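Local structure of precorrin-2 dehydrogenase (3DFZ) at residues 51-62 against 76-84; 172-183 against 195-203. The protein catalyses the NAD-dependent dehydrogenation of precorrin-2 to sirohydrochlorin, a precursor of both siroheme and anaerobically made adenosylcobalamin. One frame throughout, in Å; residues are numbered along the deposited sequence. Where two conformers were deposited one is given.

Contact 1. Residues 51-62 against 76-84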
# COMPACT_ATOMS: atom_id res chain seq x y z
N LEU B 51 7.68 11.78 -7.97
CA LEU B 51 8.44 12.58 -8.93
C LEU B 51 9.44 11.76 -9.77
O LEU B 51 9.72 12.11 -10.94
CB LEU B 51 9.15 13.70 -8.17
CG LEU B 51 9.88 14.82 -8.87
CD1 LEU B 51 8.96 15.67 -9.70
CD2 LEU B 51 10.55 15.66 -7.79
N GLN B 52 9.98 10.70 -9.18
CA GLN B 52 10.90 9.80 -9.87
C GLN B 52 10.20 8.56 -10.43
O GLN B 52 10.85 7.53 -10.66
CB GLN B 52 12.02 9.37 -8.93
CG GLN B 52 12.91 10.49 -8.46
CD GLN B 52 13.26 10.36 -6.99
OE1 GLN B 52 12.79 9.44 -6.31
NE2 GLN B 52 14.09 11.28 -6.49
N GLU B 53 8.88 8.64 -10.67
CA GLU B 53 8.08 7.46 -11.05
C GLU B 53 7.73 7.31 -12.54
O GLU B 53 7.12 6.31 -12.92
CB GLU B 53 6.81 7.35 -10.20
CG GLU B 53 7.07 7.17 -8.69
CD GLU B 53 7.76 5.84 -8.35
OE1 GLU B 53 7.33 4.76 -8.87
OE2 GLU B 53 8.73 5.87 -7.56
N GLY B 54 8.10 8.31 -13.36
CA GLY B 54 7.90 8.23 -14.80
C GLY B 54 6.50 8.61 -15.22
O GLY B 54 6.03 8.27 -16.31
N ALA B 55 5.80 9.32 -14.36
CA ALA B 55 4.45 9.73 -14.68
C ALA B 55 4.51 11.02 -15.52
O ALA B 55 5.55 11.67 -15.59
CB ALA B 55 3.65 9.95 -13.39
N ALA B 56 3.40 11.36 -16.17
CA ALA B 56 3.23 12.71 -16.62
C ALA B 56 2.41 13.49 -15.58
O ALA B 56 1.20 13.36 -15.51
CB ALA B 56 2.58 12.75 -18.02
N ILE B 57 3.09 14.27 -14.74
CA ILE B 57 2.46 15.07 -13.68
C ILE B 57 1.98 16.44 -14.17
O ILE B 57 2.75 17.21 -14.77
CB ILE B 57 3.41 15.29 -12.46
CG1 ILE B 57 4.05 13.97 -12.01
CG2 ILE B 57 2.65 15.95 -11.32
CD1 ILE B 57 5.15 14.13 -10.99
N THR B 58 0.71 16.74 -13.94
CA THR B 58 0.18 18.09 -14.14
C THR B 58 -0.32 18.63 -12.82
O THR B 58 -1.09 17.97 -12.16
CB THR B 58 -0.95 18.13 -15.19
OG1 THR B 58 -0.49 17.54 -16.41
CG2 THR B 58 -1.40 19.58 -15.45
N VAL B 59 0.15 19.81 -12.43
CA VAL B 59 -0.21 20.45 -11.17
C VAL B 59 -1.11 21.65 -11.48
O VAL B 59 -0.73 22.53 -12.26
CB VAL B 59 1.06 20.95 -10.40
CG1 VAL B 59 0.67 21.58 -9.06
CG2 VAL B 59 2.07 19.84 -10.20
N VAL B 60 -2.31 21.66 -10.90
CA VAL B 60 -3.31 22.71 -11.16
C VAL B 60 -3.63 23.44 -9.87
O VAL B 60 -4.24 22.86 -8.94
CB VAL B 60 -4.63 22.17 -11.82
CG1 VAL B 60 -5.51 23.33 -12.28
CG2 VAL B 60 -4.30 21.35 -13.01
N ALA B 61 -3.16 24.68 -9.80
CA ALA B 61 -3.47 25.64 -8.72
C ALA B 61 -3.14 27.07 -9.22
O ALA B 61 -2.19 27.24 -9.99
CB ALA B 61 -2.68 25.31 -7.48
N PRO B 62 -3.92 28.10 -8.79
CA PRO B 62 -3.65 29.48 -9.25
C PRO B 62 -2.23 29.93 -8.92
O PRO B 62 -1.64 30.69 -9.67
CB PRO B 62 -4.69 30.33 -8.51
CG PRO B 62 -5.19 29.47 -7.40
CD PRO B 62 -5.07 28.05 -7.87
N GLN B 76 10.04 18.23 -14.98
CA GLN B 76 9.64 16.96 -14.34
C GLN B 76 8.14 16.90 -14.21
O GLN B 76 7.56 15.84 -14.00
CB GLN B 76 10.29 16.85 -12.96
CG GLN B 76 11.79 16.70 -13.04
CD GLN B 76 12.46 16.93 -11.72
OE1 GLN B 76 12.51 18.05 -11.22
NE2 GLN B 76 12.97 15.86 -11.14
N LEU B 77 7.51 18.06 -14.30
CA LEU B 77 6.06 18.15 -14.26
C LEU B 77 5.61 19.35 -15.08
O LEU B 77 6.44 20.16 -15.47
CB LEU B 77 5.55 18.24 -12.82
CG LEU B 77 6.14 19.25 -11.84
CD1 LEU B 77 5.62 20.69 -12.12
CD2 LEU B 77 5.83 18.76 -10.39
N ARG B 78 4.31 19.41 -15.37
CA ARG B 78 3.66 20.59 -15.94
C ARG B 78 2.73 21.31 -14.93
O ARG B 78 2.01 20.67 -14.15
CB ARG B 78 2.88 20.21 -17.22
CG ARG B 78 1.87 21.26 -17.66
CD ARG B 78 1.37 21.06 -19.08
NE ARG B 78 0.33 20.05 -19.20
CZ ARG B 78 -0.97 20.28 -19.03
NH1 ARG B 78 -1.40 21.49 -18.71
NH2 ARG B 78 -1.84 19.28 -19.18
N VAL B 79 2.74 22.63 -14.97
CA VAL B 79 1.88 23.46 -14.13
C VAL B 79 0.78 24.17 -14.97
O VAL B 79 1.03 24.65 -16.09
CB VAL B 79 2.72 24.53 -13.34
CG1 VAL B 79 1.83 25.34 -12.41
CG2 VAL B 79 3.81 23.86 -12.52
N LYS B 80 -0.43 24.17 -14.43
CA LYS B 80 -1.60 24.86 -14.97
C LYS B 80 -1.96 25.92 -13.91
O LYS B 80 -2.43 25.57 -12.83
CB LYS B 80 -2.72 23.84 -15.19
CG LYS B 80 -3.94 24.26 -16.00
CD LYS B 80 -4.18 23.16 -17.07
CE LYS B 80 -5.61 23.07 -17.65
NZ LYS B 80 -6.05 24.23 -18.50
N ARG B 81 -1.67 27.18 -14.21
CA ARG B 81 -1.79 28.26 -13.21
C ARG B 81 -3.16 28.90 -13.19
O ARG B 81 -3.38 29.95 -13.76
CB ARG B 81 -0.70 29.32 -13.38
CG ARG B 81 0.56 28.98 -12.65
CD ARG B 81 1.78 29.70 -13.19
NE ARG B 81 3.00 29.25 -12.51
CZ ARG B 81 3.95 28.49 -13.07
NH1 ARG B 81 3.85 28.11 -14.33
NH2 ARG B 81 5.01 28.14 -12.37
N LYS B 82 -4.07 28.23 -12.51
CA LYS B 82 -5.48 28.57 -12.47
C LYS B 82 -6.15 27.61 -11.46
O LYS B 82 -5.52 26.66 -10.97
CB LYS B 82 -6.11 28.41 -13.86
CG LYS B 82 -6.04 27.01 -14.45
CD LYS B 82 -6.99 26.86 -15.61
CE LYS B 82 -7.64 25.48 -15.61
NZ LYS B 82 -9.07 25.51 -16.07
N LYS B 83 -7.42 27.85 -11.16
CA LYS B 83 -8.19 26.92 -10.38
C LYS B 83 -8.68 25.82 -11.31
O LYS B 83 -8.83 26.04 -12.51
CB LYS B 83 -9.37 27.61 -9.68
CG LYS B 83 -8.98 28.72 -8.68
CD LYS B 83 -10.01 28.88 -7.54
CE LYS B 83 -11.43 29.23 -8.02
NZ LYS B 83 -12.39 29.46 -6.87
N VAL B 84 -8.93 24.65 -10.74
CA VAL B 84 -9.39 23.46 -11.46
C VAL B 84 -10.79 23.62 -12.02
O VAL B 84 -11.67 24.22 -11.40
CB VAL B 84 -9.41 22.25 -10.51
CG1 VAL B 84 -9.19 20.94 -11.26
CG2 VAL B 84 -8.35 22.45 -9.44
O HOH W 1 8.45 13.32 -13.17
O HOH W 2 12.21 13.35 -12.19
O HOH W 3 5.75 14.60 -15.32

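Contact 2. Residues 172-183 against 195-203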
# COMPACT_ATOMS: atom_id res chain seq x y z
N TYR B 172 22.65 -3.71 5.63
CA TYR B 172 22.30 -5.12 5.46
C TYR B 172 21.54 -5.39 4.16
O TYR B 172 21.82 -6.36 3.47
CB TYR B 172 21.49 -5.58 6.68
CG TYR B 172 21.10 -7.05 6.70
CD1 TYR B 172 21.99 -8.06 6.31
CD2 TYR B 172 19.83 -7.43 7.12
CE1 TYR B 172 21.62 -9.37 6.34
CE2 TYR B 172 19.46 -8.77 7.16
CZ TYR B 172 20.36 -9.72 6.79
OH TYR B 172 19.95 -11.03 6.86
N THR B 173 20.59 -4.53 3.80
CA THR B 173 19.85 -4.77 2.56
C THR B 173 20.73 -4.48 1.35
O THR B 173 20.46 -4.97 0.26
CB THR B 173 18.50 -4.01 2.48
OG1 THR B 173 18.70 -2.60 2.75
CG2 THR B 173 17.55 -4.59 3.51
N GLN B 174 21.80 -3.72 1.57
CA GLN B 174 22.83 -3.54 0.55
C GLN B 174 23.63 -4.81 0.36
O GLN B 174 23.88 -5.21 -0.77
CB GLN B 174 23.75 -2.32 0.84
CG GLN B 174 24.95 -2.16 -0.13
CD GLN B 174 24.56 -1.94 -1.63
OE1 GLN B 174 23.49 -1.40 -1.94
NE2 GLN B 174 25.44 -2.35 -2.53
N PHE B 175 24.07 -5.43 1.47
CA PHE B 175 24.64 -6.80 1.42
C PHE B 175 23.69 -7.77 0.71
O PHE B 175 24.10 -8.50 -0.18
CB PHE B 175 24.99 -7.32 2.83
CG PHE B 175 25.16 -8.85 2.92
CD1 PHE B 175 26.32 -9.47 2.46
CD2 PHE B 175 24.15 -9.64 3.46
CE1 PHE B 175 26.48 -10.87 2.54
CE2 PHE B 175 24.30 -11.07 3.55
CZ PHE B 175 25.48 -11.67 3.09
N LEU B 176 22.44 -7.80 1.15
CA LEU B 176 21.46 -8.75 0.58
C LEU B 176 21.23 -8.54 -0.88
O LEU B 176 20.97 -9.51 -1.61
CB LEU B 176 20.10 -8.69 1.32
CG LEU B 176 20.08 -9.15 2.78
CD1 LEU B 176 18.73 -8.87 3.43
CD2 LEU B 176 20.42 -10.64 2.87
N TYR B 177 21.27 -7.29 -1.32
CA TYR B 177 21.07 -6.95 -2.74
C TYR B 177 22.21 -7.52 -3.59
O TYR B 177 21.95 -8.22 -4.58
CB TYR B 177 20.92 -5.43 -2.94
CG TYR B 177 20.58 -5.07 -4.39
CD1 TYR B 177 19.28 -5.25 -4.89
CD2 TYR B 177 21.55 -4.58 -5.26
CE1 TYR B 177 18.97 -4.96 -6.20
CE2 TYR B 177 21.26 -4.28 -6.55
CZ TYR B 177 19.96 -4.47 -7.03
OH TYR B 177 19.66 -4.16 -8.35
N GLU B 178 23.45 -7.25 -3.19
CA GLU B 178 24.62 -7.82 -3.86
C GLU B 178 24.57 -9.35 -3.90
O GLU B 178 24.86 -9.94 -4.92
CB GLU B 178 25.92 -7.32 -3.24
CG GLU B 178 27.19 -7.84 -3.88
CD GLU B 178 28.45 -7.17 -3.31
OE1 GLU B 178 28.34 -6.15 -2.59
OE2 GLU B 178 29.55 -7.66 -3.63
N CYS B 179 24.21 -9.99 -2.79
CA CYS B 179 24.04 -11.45 -2.81
C CYS B 179 23.02 -11.90 -3.84
O CYS B 179 23.29 -12.84 -4.55
CB CYS B 179 23.62 -12.00 -1.44
SG CYS B 179 24.84 -11.81 -0.16
N ARG B 180 21.86 -11.24 -3.91
CA ARG B 180 20.80 -11.56 -4.88
C ARG B 180 21.33 -11.52 -6.32
O ARG B 180 21.19 -12.48 -7.07
CB ARG B 180 19.62 -10.59 -4.70
CG ARG B 180 18.33 -10.92 -5.43
CD ARG B 180 17.39 -11.78 -4.57
NE ARG B 180 15.99 -11.67 -5.00
CZ ARG B 180 15.26 -12.66 -5.52
NH1 ARG B 180 15.76 -13.88 -5.68
NH2 ARG B 180 14.00 -12.41 -5.87
N VAL B 181 21.99 -10.41 -6.66
CA VAL B 181 22.68 -10.22 -7.94
C VAL B 181 23.61 -11.39 -8.25
O VAL B 181 23.50 -12.02 -9.31
CB VAL B 181 23.48 -8.87 -7.96
CG1 VAL B 181 24.45 -8.79 -9.18
CG2 VAL B 181 22.54 -7.68 -7.92
N LEU B 182 24.53 -11.68 -7.33
CA LEU B 182 25.53 -12.73 -7.57
C LEU B 182 24.94 -14.14 -7.63
O LEU B 182 25.47 -14.99 -8.32
CB LEU B 182 26.67 -12.67 -6.55
CG LEU B 182 27.61 -11.45 -6.61
CD1 LEU B 182 28.68 -11.52 -5.54
CD2 LEU B 182 28.24 -11.32 -8.01
N ILE B 183 23.84 -14.37 -6.92
CA ILE B 183 23.22 -15.70 -6.85
C ILE B 183 22.35 -15.98 -8.08
O ILE B 183 22.25 -17.11 -8.53
CB ILE B 183 22.45 -15.89 -5.49
CG1 ILE B 183 23.46 -15.97 -4.33
CG2 ILE B 183 21.51 -17.10 -5.53
CD1 ILE B 183 22.90 -15.76 -2.93
N GLU B 195 18.40 -21.97 -1.22
CA GLU B 195 19.06 -22.35 0.01
C GLU B 195 20.02 -21.23 0.41
O GLU B 195 20.08 -20.85 1.58
CB GLU B 195 19.83 -23.65 -0.23
CG GLU B 195 20.24 -24.44 1.02
CD GLU B 195 20.45 -25.94 0.71
OE1 GLU B 195 19.51 -26.57 0.17
OE2 GLU B 195 21.56 -26.48 1.00
N LEU B 196 20.77 -20.73 -0.57
CA LEU B 196 21.73 -19.66 -0.39
C LEU B 196 21.05 -18.36 0.05
O LEU B 196 21.46 -17.74 1.02
CB LEU B 196 22.54 -19.43 -1.68
CG LEU B 196 23.63 -20.45 -2.02
CD1 LEU B 196 24.12 -20.30 -3.47
CD2 LEU B 196 24.81 -20.36 -1.03
N LEU B 197 20.00 -17.96 -0.67
CA LEU B 197 19.24 -16.76 -0.32
C LEU B 197 18.48 -16.84 1.03
O LEU B 197 18.21 -15.81 1.66
CB LEU B 197 18.31 -16.37 -1.48
CG LEU B 197 18.99 -15.91 -2.77
CD1 LEU B 197 18.12 -16.21 -3.99
CD2 LEU B 197 19.34 -14.45 -2.72
N THR B 198 18.17 -18.07 1.48
CA THR B 198 17.58 -18.32 2.81
C THR B 198 18.61 -18.18 3.92
O THR B 198 18.32 -17.61 4.98
CB THR B 198 17.00 -19.77 2.90
OG1 THR B 198 16.16 -19.99 1.77
CG2 THR B 198 16.18 -19.97 4.16
N GLU B 199 19.79 -18.73 3.65
CA GLU B 199 20.90 -18.88 4.59
C GLU B 199 21.27 -17.55 5.28
O GLU B 199 21.60 -17.51 6.46
CB GLU B 199 22.10 -19.44 3.81
CG GLU B 199 23.30 -19.85 4.66
CD GLU B 199 24.16 -20.91 3.99
OE1 GLU B 199 24.90 -20.56 3.03
OE2 GLU B 199 24.10 -22.10 4.43
N ILE B 200 21.15 -16.47 4.52
CA ILE B 200 21.70 -15.19 4.87
C ILE B 200 20.69 -14.31 5.59
O ILE B 200 20.93 -13.13 5.77
CB ILE B 200 22.26 -14.46 3.59
CG1 ILE B 200 21.19 -14.29 2.52
CG2 ILE B 200 23.45 -15.22 3.05
CD1 ILE B 200 21.64 -13.48 1.22
N ILE B 201 19.54 -14.89 5.96
CA ILE B 201 18.53 -14.20 6.76
C ILE B 201 18.59 -14.62 8.24
O ILE B 201 17.92 -15.55 8.65
CB ILE B 201 17.09 -14.44 6.20
CG1 ILE B 201 16.98 -14.11 4.70
CG2 ILE B 201 16.03 -13.67 7.00
CD1 ILE B 201 17.54 -12.75 4.26
N ASP B 202 19.44 -13.94 9.01
CA ASP B 202 19.38 -13.93 10.47
C ASP B 202 20.07 -12.67 11.06
O ASP B 202 20.64 -11.89 10.32
CB ASP B 202 19.94 -15.23 11.08
CG ASP B 202 21.43 -15.42 10.83
OD1 ASP B 202 22.21 -14.46 10.92
OD2 ASP B 202 21.83 -16.57 10.55
N ASP B 203 20.04 -12.51 12.39
CA ASP B 203 20.63 -11.34 13.07
C ASP B 203 22.15 -11.22 12.90
O ASP B 203 22.70 -10.11 12.80
CB ASP B 203 20.27 -11.35 14.57
CG ASP B 203 18.79 -11.08 14.83
OD1 ASP B 203 18.18 -10.33 14.04
OD2 ASP B 203 18.26 -11.57 15.85

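Contact 1. Residues 51-62 against 76-84
Thr58 and Arg78 run alongside each other in the same direction on one face of a parallel strand pair. Arg78 runs out straight and then bends at chi3 (80°). The bend lays one face of its guanidinium over Thr58, whose CG2 sits 3.6 Å from the plane, above its centre. Val60 and Lys80 repeat the pattern on the same face, with Val60 CG2 3.7 Å from Lys80 CB. Val60 CG1, anti to the backbone N (chi1 -170°), faces the other way along the strand and meets Val84 CG2. On the opposite face Leu77 crosses Ile57 and Val59. Its CB touches Ile57 CB at 3.7 Å, and its CD2 reaches Val59 CG2.

The backbones are joined by a ladder. Arg78 N donates to Ile57 O at 2.8 Å, Val59 N to Arg78 O, and Lys80 N to Val59 O at 2.7 Å. Where the pairing begins, waters join the segments: one bridges Gln76 O to Ala55 O and Ile57 N, and another donates to Leu51 O and accepts from Gln76 NE2.

Helix 66-73 joins the two strands in a beta-alpha-beta unit of the Rossmann-type NAD-binding domain, and Pro62 probably belongs to the NAD site. Strand 77-80 is one edge of the chain's five-stranded parallel sheet. Strand 56-60 also pairs with strand 33-37. Helix 41-50 packs on Ile57, Val59 and Leu77, and helix 66-73 on Leu51, Leu77 and Val79.

Contact 2. Residues 172-183 against 195-203
The Tyr172 ring carries Leu176 CD1 3.7 Å over one face, nearer the rim than the centre, and meets Ile200 O at its edge. Phe175 has Cys179 SG over one face, while Ile200 CB comes to its edge at CE2. These groups belong to an antiparallel helix pair in the helical C-terminal domain of SirC: helices 168-184 and 190-199, whose short segments run at 172°, with axes 10.5 Å apart.

Ile200, near the C-terminal end of helix 190-199, wedges into the first helix. Its CG1 stands between the backbone N and the carbonyl carbon (chi1 58°), and this sends CD1 in between Leu176 and Cys179. There it lies 3.5 Å from Leu176 CD2 and 3.6 Å from Cys179 CB. Leu176 and Ile200 overlap head to tail. Ile201 meets Leu176 at about a right angle.

At the other end Ile183 and Leu197 pass antiparallel to each other. Ile183 CD1 touches Leu197 CD2 at 3.8 Å and also Leu196 CB. Arg180 lays CD against Leu197 CD2. Its NE hydrogen-bonds Gly148 O of the second subunit, and Leu176 and Ile201 pack on Ser150 of that subunit. Helix 209-218 covers Cys179 and Ile200 through Phe215.

A single polar link joins the segments: Tyr172 OH donates to Ile200 O at 2.6 Å, in the carbonyl plane and on a lone pair.

Contact 1 is complete in sequence before contact 2 begins. They lie on opposite sides of the chain's centre, with centres 40 Å apart and nearest atoms about 15 Å apart, and they do not touch. Residues 51-62 and 76-84 belong to the parallel sheet of the NAD-binding region. Residues 172-183 and 195-203 belong to the all-helical C-terminal part. No helix or strand is common to both. Strands 94-97 and 117-120, helix 102-108, strands 129-137 and 140-145 and helix 151-164 come between them in sequence. Contact 1 thus helps build the probable cofactor end, while contact 2 holds together helices that also pack on the second subunit of the homodimer.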